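Local coordinates for homoaconitase large subunit (PDB 4KP2), which forms the iron-sulfur subunit of a hydro-lyase that converts (R)-homocitrate to homoisocitrate by way of cis-homoaconitate, at residues 70-81 with 102-113; 294-302 with 403-411. All blocks are in the same frame, centred on the assembly; numbering follows the deposited sequence.

Interaction 1: residues 70-81 with 102-113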
loop_
_atom_site.group_PDB
_atom_site.type_symbol
_atom_site.label_atom_id
_atom_site.label_comp_id
_atom_site.label_asym_id
_atom_site.label_seq_id
_atom_site.Cartn_x
_atom_site.Cartn_y
_atom_site.Cartn_z
ATOM N N SER A 70 -23.034 -27.697 0.404
ATOM C CA SER A 70 -22.337 -27.745 1.681
ATOM C C SER A 70 -20.858 -28.053 1.491
ATOM O O SER A 70 -20.471 -28.720 0.531
ATOM C CB SER A 70 -22.966 -28.803 2.589
ATOM O OG SER A 70 -22.846 -30.095 2.017
ATOM N N VAL A 71 -20.036 -27.559 2.409
ATOM C CA VAL A 71 -18.622 -27.903 2.425
ATOM C C VAL A 71 -18.421 -29.121 3.316
ATOM O O VAL A 71 -19.205 -29.361 4.235
ATOM C CB VAL A 71 -17.750 -26.736 2.927
ATOM C CG1 VAL A 71 -17.823 -25.566 1.957
ATOM C CG2 VAL A 71 -18.175 -26.311 4.323
ATOM N N TRP A 72 -17.378 -29.894 3.039
ATOM C CA TRP A 72 -17.157 -31.138 3.765
ATOM C C TRP A 72 -16.594 -30.898 5.164
ATOM O O TRP A 72 -17.012 -31.542 6.121
ATOM C CB TRP A 72 -16.267 -32.094 2.960
ATOM C CG TRP A 72 -14.834 -32.132 3.397
ATOM C CD1 TRP A 72 -14.250 -33.061 4.206
ATOM C CD2 TRP A 72 -13.805 -31.198 3.049
ATOM N NE1 TRP A 72 -12.919 -32.767 4.382
ATOM C CE2 TRP A 72 -12.622 -31.627 3.681
ATOM C CE3 TRP A 72 -13.768 -30.044 2.261
ATOM C CZ2 TRP A 72 -11.416 -30.944 3.552
ATOM C CZ3 TRP A 72 -12.569 -29.365 2.134
ATOM C CH2 TRP A 72 -11.411 -29.817 2.776
ATOM N N ASN A 73 -15.663 -29.956 5.285
ATOM C CA ASN A 73 -15.032 -29.677 6.570
ATOM C C ASN A 73 -14.465 -28.263 6.622
ATOM O O ASN A 73 -13.390 -28.004 6.086
ATOM C CB ASN A 73 -13.927 -30.698 6.852
ATOM C CG ASN A 73 -13.495 -30.713 8.310
ATOM O OD1 ASN A 73 -13.481 -29.681 8.981
ATOM N ND2 ASN A 73 -13.141 -31.893 8.805
ATOM N N PRO A 74 -15.192 -27.344 7.277
ATOM C CA PRO A 74 -14.791 -25.939 7.418
ATOM C C PRO A 74 -13.446 -25.781 8.119
ATOM O O PRO A 74 -12.689 -24.867 7.790
ATOM C CB PRO A 74 -15.902 -25.347 8.292
ATOM C CG PRO A 74 -17.074 -26.229 8.064
ATOM C CD PRO A 74 -16.504 -27.605 7.893
ATOM N N ASP A 75 -13.158 -26.658 9.075
ATOM C CA ASP A 75 -11.904 -26.598 9.819
ATOM C C ASP A 75 -10.701 -26.888 8.926
ATOM O O ASP A 75 -9.592 -26.425 9.196
ATOM C CB ASP A 75 -11.930 -27.578 10.994
ATOM C CG ASP A 75 -12.974 -27.216 12.030
ATOM O OD1 ASP A 75 -13.919 -26.476 11.688
ATOM O OD2 ASP A 75 -12.852 -27.675 13.185
ATOM N N LYS A 76 -10.928 -27.656 7.864
ATOM C CA LYS A 76 -9.867 -27.999 6.924
ATOM C C LYS A 76 -9.763 -26.985 5.788
ATOM O O LYS A 76 -8.938 -27.134 4.889
ATOM C CB LYS A 76 -10.093 -29.398 6.347
ATOM C CG LYS A 76 -9.384 -30.522 7.089
ATOM C CD LYS A 76 -9.983 -30.771 8.461
ATOM C CE LYS A 76 -9.337 -31.980 9.121
ATOM N NZ LYS A 76 -9.492 -33.209 8.293
ATOM N N ILE A 77 -10.602 -25.954 5.832
ATOM C CA ILE A 77 -10.622 -24.937 4.785
ATOM C C ILE A 77 -10.030 -23.614 5.267
ATOM O O ILE A 77 -10.356 -23.139 6.354
ATOM C CB ILE A 77 -12.054 -24.692 4.270
ATOM C CG1 ILE A 77 -12.654 -25.991 3.730
ATOM C CG2 ILE A 77 -12.063 -23.621 3.191
ATOM C CD1 ILE A 77 -14.088 -25.855 3.274
ATOM N N VAL A 78 -9.158 -23.027 4.454
ATOM C CA VAL A 78 -8.530 -21.753 4.788
ATOM C C VAL A 78 -8.755 -20.714 3.691
ATOM O O VAL A 78 -8.531 -20.985 2.513
ATOM C CB VAL A 78 -7.013 -21.917 5.024
ATOM C CG1 VAL A 78 -6.360 -20.565 5.279
ATOM C CG2 VAL A 78 -6.752 -22.868 6.184
ATOM N N VAL A 79 -9.204 -19.527 4.084
ATOM C CA VAL A 79 -9.395 -18.431 3.142
ATOM C C VAL A 79 -8.575 -17.214 3.559
ATOM O O VAL A 79 -8.657 -16.763 4.701
ATOM C CB VAL A 79 -10.878 -18.030 3.029
ATOM C CG1 VAL A 79 -11.042 -16.868 2.061
ATOM C CG2 VAL A 79 -11.715 -19.217 2.586
ATOM N N ALA A 80 -7.782 -16.687 2.631
ATOM C CA ALA A 80 -6.929 -15.540 2.921
ATOM C C ALA A 80 -6.866 -14.553 1.757
ATOM O O ALA A 80 -6.590 -14.934 0.619
ATOM C CB ALA A 80 -5.532 -16.003 3.300
ATOM N N PHE A 81 -7.122 -13.282 2.054
ATOM C CA PHE A 81 -7.057 -12.230 1.046
ATOM C C PHE A 81 -5.643 -11.673 0.974
ATOM O O PHE A 81 -5.082 -11.263 1.991
ATOM C CB PHE A 81 -8.039 -11.103 1.375
ATOM C CG PHE A 81 -9.481 -11.528 1.386
ATOM C CD1 PHE A 81 -9.873 -12.739 0.835
ATOM C CD2 PHE A 81 -10.450 -10.712 1.946
ATOM C CE1 PHE A 81 -11.198 -13.126 0.847
ATOM C CE2 PHE A 81 -11.777 -11.094 1.960
ATOM C CZ PHE A 81 -12.152 -12.301 1.411
ATOM N N PHE A 102 -19.103 -16.743 1.361
ATOM C CA PHE A 102 -18.639 -18.118 1.500
ATOM C C PHE A 102 -18.187 -18.411 2.928
ATOM O O PHE A 102 -18.564 -19.427 3.512
ATOM C CB PHE A 102 -17.494 -18.381 0.520
ATOM C CG PHE A 102 -16.855 -19.730 0.676
ATOM C CD1 PHE A 102 -17.432 -20.853 0.108
ATOM C CD2 PHE A 102 -15.671 -19.874 1.381
ATOM C CE1 PHE A 102 -16.848 -22.095 0.246
ATOM C CE2 PHE A 102 -15.080 -21.116 1.524
ATOM C CZ PHE A 102 -15.669 -22.227 0.955
ATOM N N VAL A 103 -17.381 -17.511 3.480
ATOM C CA VAL A 103 -16.873 -17.659 4.838
ATOM C C VAL A 103 -18.002 -17.565 5.859
ATOM O O VAL A 103 -18.056 -18.341 6.815
ATOM C CB VAL A 103 -15.804 -16.593 5.154
ATOM C CG1 VAL A 103 -15.344 -16.706 6.598
ATOM C CG2 VAL A 103 -14.627 -16.731 4.205
ATOM N N LYS A 104 -18.907 -16.616 5.646
ATOM C CA LYS A 104 -20.024 -16.402 6.557
ATOM C C LYS A 104 -21.001 -17.573 6.512
ATOM O O LYS A 104 -21.497 -18.021 7.546
ATOM C CB LYS A 104 -20.755 -15.107 6.204
ATOM C CG LYS A 104 -21.542 -14.507 7.353
ATOM C CD LYS A 104 -20.623 -13.938 8.428
ATOM C CE LYS A 104 -20.062 -12.572 8.040
ATOM N NZ LYS A 104 -18.956 -12.636 7.042
ATOM N N ARG A 105 -21.270 -18.063 5.306
ATOM C CA ARG A 105 -22.220 -19.153 5.109
ATOM C C ARG A 105 -21.742 -20.467 5.718
ATOM O O ARG A 105 -22.445 -21.078 6.524
ATOM C CB ARG A 105 -22.507 -19.349 3.617
ATOM C CG ARG A 105 -23.243 -20.636 3.285
ATOM C CD ARG A 105 -24.632 -20.654 3.900
ATOM N NE ARG A 105 -25.249 -21.975 3.814
ATOM C CZ ARG A 105 -25.089 -22.931 4.723
ATOM N NH1 ARG A 105 -24.330 -22.716 5.789
ATOM N NH2 ARG A 105 -25.686 -24.106 4.568
ATOM N N PHE A 106 -20.547 -20.897 5.331
ATOM C CA PHE A 106 -20.045 -22.206 5.733
ATOM C C PHE A 106 -19.228 -22.165 7.021
ATOM O O PHE A 106 -18.673 -23.180 7.443
ATOM C CB PHE A 106 -19.231 -22.832 4.601
ATOM C CG PHE A 106 -20.007 -23.008 3.326
ATOM C CD1 PHE A 106 -20.855 -24.089 3.161
ATOM C CD2 PHE A 106 -19.890 -22.091 2.295
ATOM C CE1 PHE A 106 -21.571 -24.253 1.990
ATOM C CE2 PHE A 106 -20.603 -22.250 1.122
ATOM C CZ PHE A 106 -21.446 -23.334 0.970
ATOM N N GLY A 107 -19.160 -20.990 7.642
ATOM C CA GLY A 107 -18.494 -20.835 8.922
ATOM C C GLY A 107 -17.009 -21.140 8.896
ATOM O O GLY A 107 -16.492 -21.839 9.767
ATOM N N ILE A 108 -16.319 -20.614 7.890
ATOM C CA ILE A 108 -14.881 -20.813 7.771
ATOM C C ILE A 108 -14.149 -20.021 8.847
ATOM O O ILE A 108 -13.882 -18.830 8.681
ATOM C CB ILE A 108 -14.364 -20.386 6.387
ATOM C CG1 ILE A 108 -15.190 -21.049 5.286
ATOM C CG2 ILE A 108 -12.892 -20.734 6.236
ATOM C CD1 ILE A 108 -15.128 -22.559 5.302
ATOM N N LYS A 109 -13.834 -20.685 9.953
ATOM C CA LYS A 109 -13.147 -20.038 11.065
ATOM C C LYS A 109 -11.716 -19.669 10.693
ATOM O O LYS A 109 -11.179 -18.669 11.168
ATOM C CB LYS A 109 -13.158 -20.934 12.302
ATOM C CG LYS A 109 -14.546 -21.189 12.862
ATOM C CD LYS A 109 -14.484 -22.013 14.135
ATOM C CE LYS A 109 -15.871 -22.252 14.703
ATOM N NZ LYS A 109 -15.814 -23.043 15.959
ATOM N N ASN A 110 -11.107 -20.481 9.836
ATOM C CA ASN A 110 -9.753 -20.221 9.370
ATOM C C ASN A 110 -9.725 -19.176 8.262
ATOM O O ASN A 110 -9.198 -19.424 7.178
ATOM C CB ASN A 110 -9.097 -21.511 8.878
ATOM C CG ASN A 110 -9.078 -22.593 9.934
ATOM O OD1 ASN A 110 -9.013 -22.310 11.130
ATOM N ND2 ASN A 110 -9.135 -23.845 9.497
ATOM N N PHE A 111 -10.294 -18.006 8.537
ATOM C CA PHE A 111 -10.345 -16.936 7.552
ATOM C C PHE A 111 -9.389 -15.805 7.907
ATOM O O PHE A 111 -9.275 -15.415 9.068
ATOM C CB PHE A 111 -11.769 -16.398 7.422
ATOM C CG PHE A 111 -11.872 -15.153 6.590
ATOM C CD1 PHE A 111 -11.599 -15.187 5.234
ATOM C CD2 PHE A 111 -12.252 -13.952 7.161
ATOM C CE1 PHE A 111 -11.695 -14.045 4.464
ATOM C CE2 PHE A 111 -12.352 -12.805 6.396
ATOM C CZ PHE A 111 -12.072 -12.851 5.046
ATOM N N HIS A 112 -8.705 -15.281 6.896
ATOM C CA HIS A 112 -7.763 -14.190 7.095
ATOM C C HIS A 112 -8.065 -13.016 6.173
ATOM O O HIS A 112 -8.052 -13.148 4.952
ATOM C CB HIS A 112 -6.329 -14.677 6.888
ATOM C CG HIS A 112 -5.886 -15.682 7.904
ATOM N ND1 HIS A 112 -5.286 -15.322 9.089
ATOM C CD2 HIS A 112 -5.966 -17.033 7.916
ATOM C CE1 HIS A 112 -5.007 -16.410 9.789
ATOM N NE2 HIS A 112 -5.410 -17.461 9.098
ATOM N N LYS A 113 -8.339 -11.866 6.778
ATOM C CA LYS A 113 -8.682 -10.662 6.034
ATOM C C LYS A 113 -7.463 -10.074 5.341
ATOM O O LYS A 113 -6.367 -10.631 5.411
ATOM C CB LYS A 113 -9.285 -9.624 6.977
ATOM C CG LYS A 113 -10.471 -10.132 7.767
ATOM C CD LYS A 113 -10.742 -9.259 8.977
ATOM C CE LYS A 113 -11.003 -7.820 8.575
ATOM N NZ LYS A 113 -11.224 -6.954 9.764
#
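Phe102, on the helix, brings its ring edge to Ile77 CG2 and Val79 CG2, and its CE1 lies 4.0 Å from Val71 CG1. One turn on, Phe106 takes Val71 over one ring face. This is a CH-pi contact, with CG1 of Val71 3.8 Å from the centroid of the Phe106 ring. The opposite face of that ring carries the aliphatic CG of Arg105. Gly107 leaves the helix with positive phi, and the chain turns back toward the strand. Ile108 then sends two branches to different partners: CD1 reaches Ile77, while CG2 packs on Val79 CG2 at 4.1 Å. Asn110 is the centre of an inverse gamma turn and points its amide at the first segment, where ND2 makes a weak bond to Ile77 O. The ladder starts here. Val79 N donates to Asn110 O, His112 N to Val79 O at 2.6 Å, and Phe81 N to His112 O at 3.0 Å. Phe111 has CG anti to the backbone N (chi1 171°), which brings the CD1 edge of the ring to Val79 CB and CG1 and turns CE1 toward the face of Phe81. The planes of this T-shaped pair stand at 78°, with centroids 5.0 Å apart. Replacing Phe81 with an alanine would probably leave the Phe111 edge without its aromatic partner and open a gap beside it. The two strands are the parallel ends of a beta-alpha-beta unit around helix 90-106. Strand 111-112 is outermost in its sheet within this chain. Helix 57-67 packs on the Val79 side, and helix 119-126 covers Val78, Ala80 and His112.

Interaction 2: residues 294-302 with 403-411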
loop_
_atom_site.group_PDB
_atom_site.type_symbol
_atom_site.label_atom_id
_atom_site.label_comp_id
_atom_site.label_asym_id
_atom_site.label_seq_id
_atom_site.Cartn_x
_atom_site.Cartn_y
_atom_site.Cartn_z
ATOM N N GLN A 294 22.707 -15.167 -9.107
ATOM C CA GLN A 294 21.856 -15.421 -10.264
ATOM C C GLN A 294 20.755 -14.379 -10.471
ATOM O O GLN A 294 20.007 -14.057 -9.547
ATOM C CB GLN A 294 21.241 -16.819 -10.157
ATOM C CG GLN A 294 22.256 -17.929 -9.915
ATOM C CD GLN A 294 23.231 -18.101 -11.065
ATOM O OE1 GLN A 294 22.876 -18.620 -12.125
ATOM N NE2 GLN A 294 24.468 -17.667 -10.860
ATOM N N VAL A 295 20.669 -13.859 -11.692
ATOM C CA VAL A 295 19.606 -12.939 -12.087
ATOM C C VAL A 295 18.922 -13.398 -13.378
ATOM O O VAL A 295 19.555 -13.469 -14.432
ATOM C CB VAL A 295 20.143 -11.512 -12.297
ATOM C CG1 VAL A 295 19.059 -10.615 -12.881
ATOM C CG2 VAL A 295 20.672 -10.946 -10.988
ATOM N N ALA A 296 17.629 -13.700 -13.293
ATOM C CA ALA A 296 16.874 -14.178 -14.449
ATOM C C ALA A 296 16.449 -13.039 -15.375
ATOM O O ALA A 296 15.902 -12.034 -14.924
ATOM C CB ALA A 296 15.661 -14.977 -14.000
ATOM N N VAL A 297 16.696 -13.214 -16.670
ATOM C CA VAL A 297 16.386 -12.191 -17.663
ATOM C C VAL A 297 15.065 -12.493 -18.380
ATOM O O VAL A 297 14.628 -13.645 -18.415
ATOM C CB VAL A 297 17.530 -12.053 -18.694
ATOM C CG1 VAL A 297 18.858 -11.838 -17.982
ATOM C CG2 VAL A 297 17.595 -13.276 -19.597
ATOM N N PRO A 298 14.418 -11.451 -18.937
ATOM C CA PRO A 298 13.171 -11.608 -19.697
ATOM C C PRO A 298 13.295 -12.627 -20.829
ATOM O O PRO A 298 14.375 -12.760 -21.405
ATOM C CB PRO A 298 12.953 -10.211 -20.283
ATOM C CG PRO A 298 13.574 -9.303 -19.301
ATOM C CD PRO A 298 14.770 -10.030 -18.758
ATOM N N HIS A 299 12.209 -13.331 -21.143
ATOM C CA HIS A 299 10.932 -13.159 -20.455
ATOM C C HIS A 299 10.470 -14.458 -19.805
ATOM O O HIS A 299 9.275 -14.748 -19.766
ATOM C CB HIS A 299 9.858 -12.671 -21.430
ATOM C CG HIS A 299 10.153 -11.337 -22.040
ATOM N ND1 HIS A 299 9.721 -10.152 -21.486
ATOM C CD2 HIS A 299 10.834 -11.001 -23.162
ATOM C CE1 HIS A 299 10.125 -9.143 -22.237
ATOM N NE2 HIS A 299 10.802 -9.631 -23.260
ATOM N N HIS A 300 11.419 -15.241 -19.305
ATOM C CA HIS A 300 11.095 -16.524 -18.694
ATOM C C HIS A 300 12.000 -16.817 -17.502
ATOM O O HIS A 300 13.160 -16.407 -17.484
ATOM C CB HIS A 300 11.202 -17.648 -19.725
ATOM C CG HIS A 300 10.270 -17.497 -20.888
ATOM N ND1 HIS A 300 10.601 -16.780 -22.017
ATOM C CD2 HIS A 300 9.017 -17.967 -21.093
ATOM C CE1 HIS A 300 9.593 -16.817 -22.871
ATOM N NE2 HIS A 300 8.620 -17.531 -22.334
ATOM N N PRO A 301 11.465 -17.533 -16.498
ATOM C CA PRO A 301 12.228 -17.894 -15.298
ATOM C C PRO A 301 13.402 -18.821 -15.600
ATOM O O PRO A 301 14.282 -18.971 -14.752
ATOM C CB PRO A 301 11.196 -18.630 -14.436
ATOM C CG PRO A 301 9.876 -18.146 -14.919
ATOM C CD PRO A 301 10.052 -17.935 -16.390
ATOM N N ASP A 302 13.419 -19.436 -16.779
ATOM C CA ASP A 302 14.510 -20.340 -17.136
ATOM C C ASP A 302 15.630 -19.640 -17.913
ATOM O O ASP A 302 16.291 -20.251 -18.754
ATOM C CB ASP A 302 13.998 -21.575 -17.886
ATOM C CG ASP A 302 13.586 -21.270 -19.310
ATOM O OD1 ASP A 302 13.102 -20.148 -19.566
ATOM O OD2 ASP A 302 13.751 -22.156 -20.178
ATOM N N THR A 403 11.704 -9.823 -6.729
ATOM C CA THR A 403 12.053 -11.025 -5.984
ATOM C C THR A 403 10.955 -12.069 -6.144
ATOM O O THR A 403 10.918 -13.061 -5.418
ATOM C CB THR A 403 12.256 -10.732 -4.488
ATOM O OG1 THR A 403 11.043 -10.211 -3.933
ATOM C CG2 THR A 403 13.376 -9.724 -4.290
ATOM N N THR A 404 10.061 -11.831 -7.099
ATOM C CA THR A 404 8.973 -12.758 -7.389
ATOM C C THR A 404 9.462 -13.979 -8.161
ATOM O O THR A 404 10.664 -14.212 -8.286
ATOM C CB THR A 404 7.846 -12.080 -8.193
ATOM O OG1 THR A 404 8.408 -11.370 -9.304
ATOM C CG2 THR A 404 7.073 -11.109 -7.316
ATOM N N ASN A 405 8.516 -14.750 -8.688
ATOM C CA ASN A 405 8.843 -15.982 -9.395
ATOM C C ASN A 405 8.427 -15.975 -10.864
ATOM O O ASN A 405 8.832 -16.850 -11.631
ATOM C CB ASN A 405 8.231 -17.185 -8.675
ATOM C CG ASN A 405 6.811 -16.928 -8.214
ATOM O OD1 ASN A 405 6.074 -16.160 -8.832
ATOM N ND2 ASN A 405 6.423 -17.565 -7.117
ATOM N N ARG A 406 7.619 -14.992 -11.250
ATOM C CA ARG A 406 7.192 -14.867 -12.640
ATOM C C ARG A 406 8.038 -13.853 -13.405
ATOM O O ARG A 406 8.518 -12.872 -12.836
ATOM C CB ARG A 406 5.710 -14.502 -12.733
ATOM C CG ARG A 406 4.798 -15.693 -12.977
ATOM C CD ARG A 406 4.550 -16.480 -11.703
ATOM N NE ARG A 406 3.612 -15.793 -10.820
ATOM C CZ ARG A 406 2.292 -15.920 -10.894
ATOM N NH1 ARG A 406 1.751 -16.711 -11.812
ATOM N NH2 ARG A 406 1.511 -15.258 -10.051
ATOM N N ASN A 407 8.205 -14.093 -14.700
ATOM C CA ASN A 407 9.106 -13.297 -15.520
ATOM C C ASN A 407 8.522 -13.040 -16.906
ATOM O O ASN A 407 9.164 -12.438 -17.767
ATOM C CB ASN A 407 10.452 -14.017 -15.638
ATOM C CG ASN A 407 11.544 -13.128 -16.187
ATOM O OD1 ASN A 407 11.427 -11.904 -16.170
ATOM N ND2 ASN A 407 12.615 -13.738 -16.679
ATOM N N PHE A 408 7.289 -13.488 -17.106
ATOM C CA PHE A 408 6.658 -13.483 -18.422
ATOM C C PHE A 408 6.420 -12.086 -18.997
ATOM O O PHE A 408 6.324 -11.101 -18.264
ATOM C CB PHE A 408 5.356 -14.281 -18.375
ATOM C CG PHE A 408 5.529 -15.675 -17.845
ATOM C CD1 PHE A 408 6.629 -16.434 -18.208
ATOM C CD2 PHE A 408 4.605 -16.219 -16.971
ATOM C CE1 PHE A 408 6.795 -17.715 -17.720
ATOM C CE2 PHE A 408 4.766 -17.497 -16.477
ATOM C CZ PHE A 408 5.862 -18.248 -16.851
ATOM N N LYS A 409 6.328 -12.020 -20.322
ATOM C CA LYS A 409 6.194 -10.756 -21.037
ATOM C C LYS A 409 4.873 -10.056 -20.740
ATOM O O LYS A 409 3.799 -10.601 -20.993
ATOM C CB LYS A 409 6.336 -10.991 -22.543
ATOM C CG LYS A 409 6.356 -9.721 -23.375
ATOM C CD LYS A 409 6.505 -10.037 -24.855
ATOM C CE LYS A 409 7.773 -10.834 -25.127
ATOM N NZ LYS A 409 7.915 -11.189 -26.567
ATOM N N GLY A 410 4.962 -8.840 -20.210
ATOM C CA GLY A 410 3.784 -8.052 -19.898
ATOM C C GLY A 410 3.079 -8.528 -18.645
ATOM O O GLY A 410 1.856 -8.429 -18.534
ATOM N N ARG A 411 3.852 -9.041 -17.695
ATOM C CA ARG A 411 3.292 -9.576 -16.460
ATOM C C ARG A 411 2.924 -8.468 -15.477
ATOM O O ARG A 411 1.868 -8.515 -14.842
ATOM C CB ARG A 411 4.274 -10.549 -15.805
ATOM C CG ARG A 411 3.749 -11.190 -14.533
ATOM C CD ARG A 411 3.407 -12.655 -14.742
ATOM N NE ARG A 411 2.519 -12.868 -15.882
ATOM C CZ ARG A 411 1.946 -14.031 -16.171
ATOM N NH1 ARG A 411 2.160 -15.086 -15.397
ATOM N NH2 ARG A 411 1.154 -14.140 -17.228
#
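Asn407 bridges two backbone carbonyls of the loop that follows strand 294-296, joining it to the loop between strands 399-402 and 418-421 of a parallel sheet in the aconitase fold. Its CG stands anti to the backbone N (chi1 -166°), which carries the amide in among Val297, Pro298 and His300. Asn407 ND2 donates to His300 O at 2.8 Å. That oxygen lies near the amide plane of Asn407, but the donor sits above the carbonyl plane. A second, weak bond runs from Asn407 ND2 to Val297 O at 2.7 Å. One amide nitrogen thus ties both sides of the bend, which holds a cis peptide between Pro298 and His299. The His299 ring is sandwiched. Pro298 CB lies over the centre of one face, and Lys409 CE covers the other, 3.8 Å from the centroid of the His299 ring. Lys409 leaves its backbone extended through chi2, then bends at chi3 (-58°), and this bend brings CE back over the imidazole. Phe408 is the first residue of a type II turn ending at Arg411. Phe408 CD1 is 4.0 Å from His300 CD2, and the two rings meet obliquely. Pro301 slides past Asn407 and sets its CD 3.5 Å from Phe408 CE1. Nearby Asn405, whose ND2 bonds to Asn230, has its side chain about 5 Å from that of Cys323, a predicted ligand of the [4Fe-4S] cluster. The 403-411 loop therefore runs close to the probable cluster site. On the backbone, Phe408 CA makes a CH...O contact with His299 O at 3.2 Å.

In the fold
Interaction 1 closes before interaction 2 opens along the chain. Their centres are 34 Å apart, on opposite sides of the chain's centre, and their nearest atoms are about 13 Å apart. They share no strand. Interaction 1 belongs to the parallel sheet that includes strands 77-80 and 111-112. In interaction 2, segment 403-411 follows strand 399-402 of another parallel sheet, while segment 294-302 starts on a two-stranded antiparallel sheet. Both contacts have a side near the predicted cluster cysteines: Phe81 is about 9 Å from Cys383, and Asn405 about 6 Å from Cys386, side chain to side chain. The probable cluster site is thus neighboured by the chain just past a strand of each of two parallel sheets.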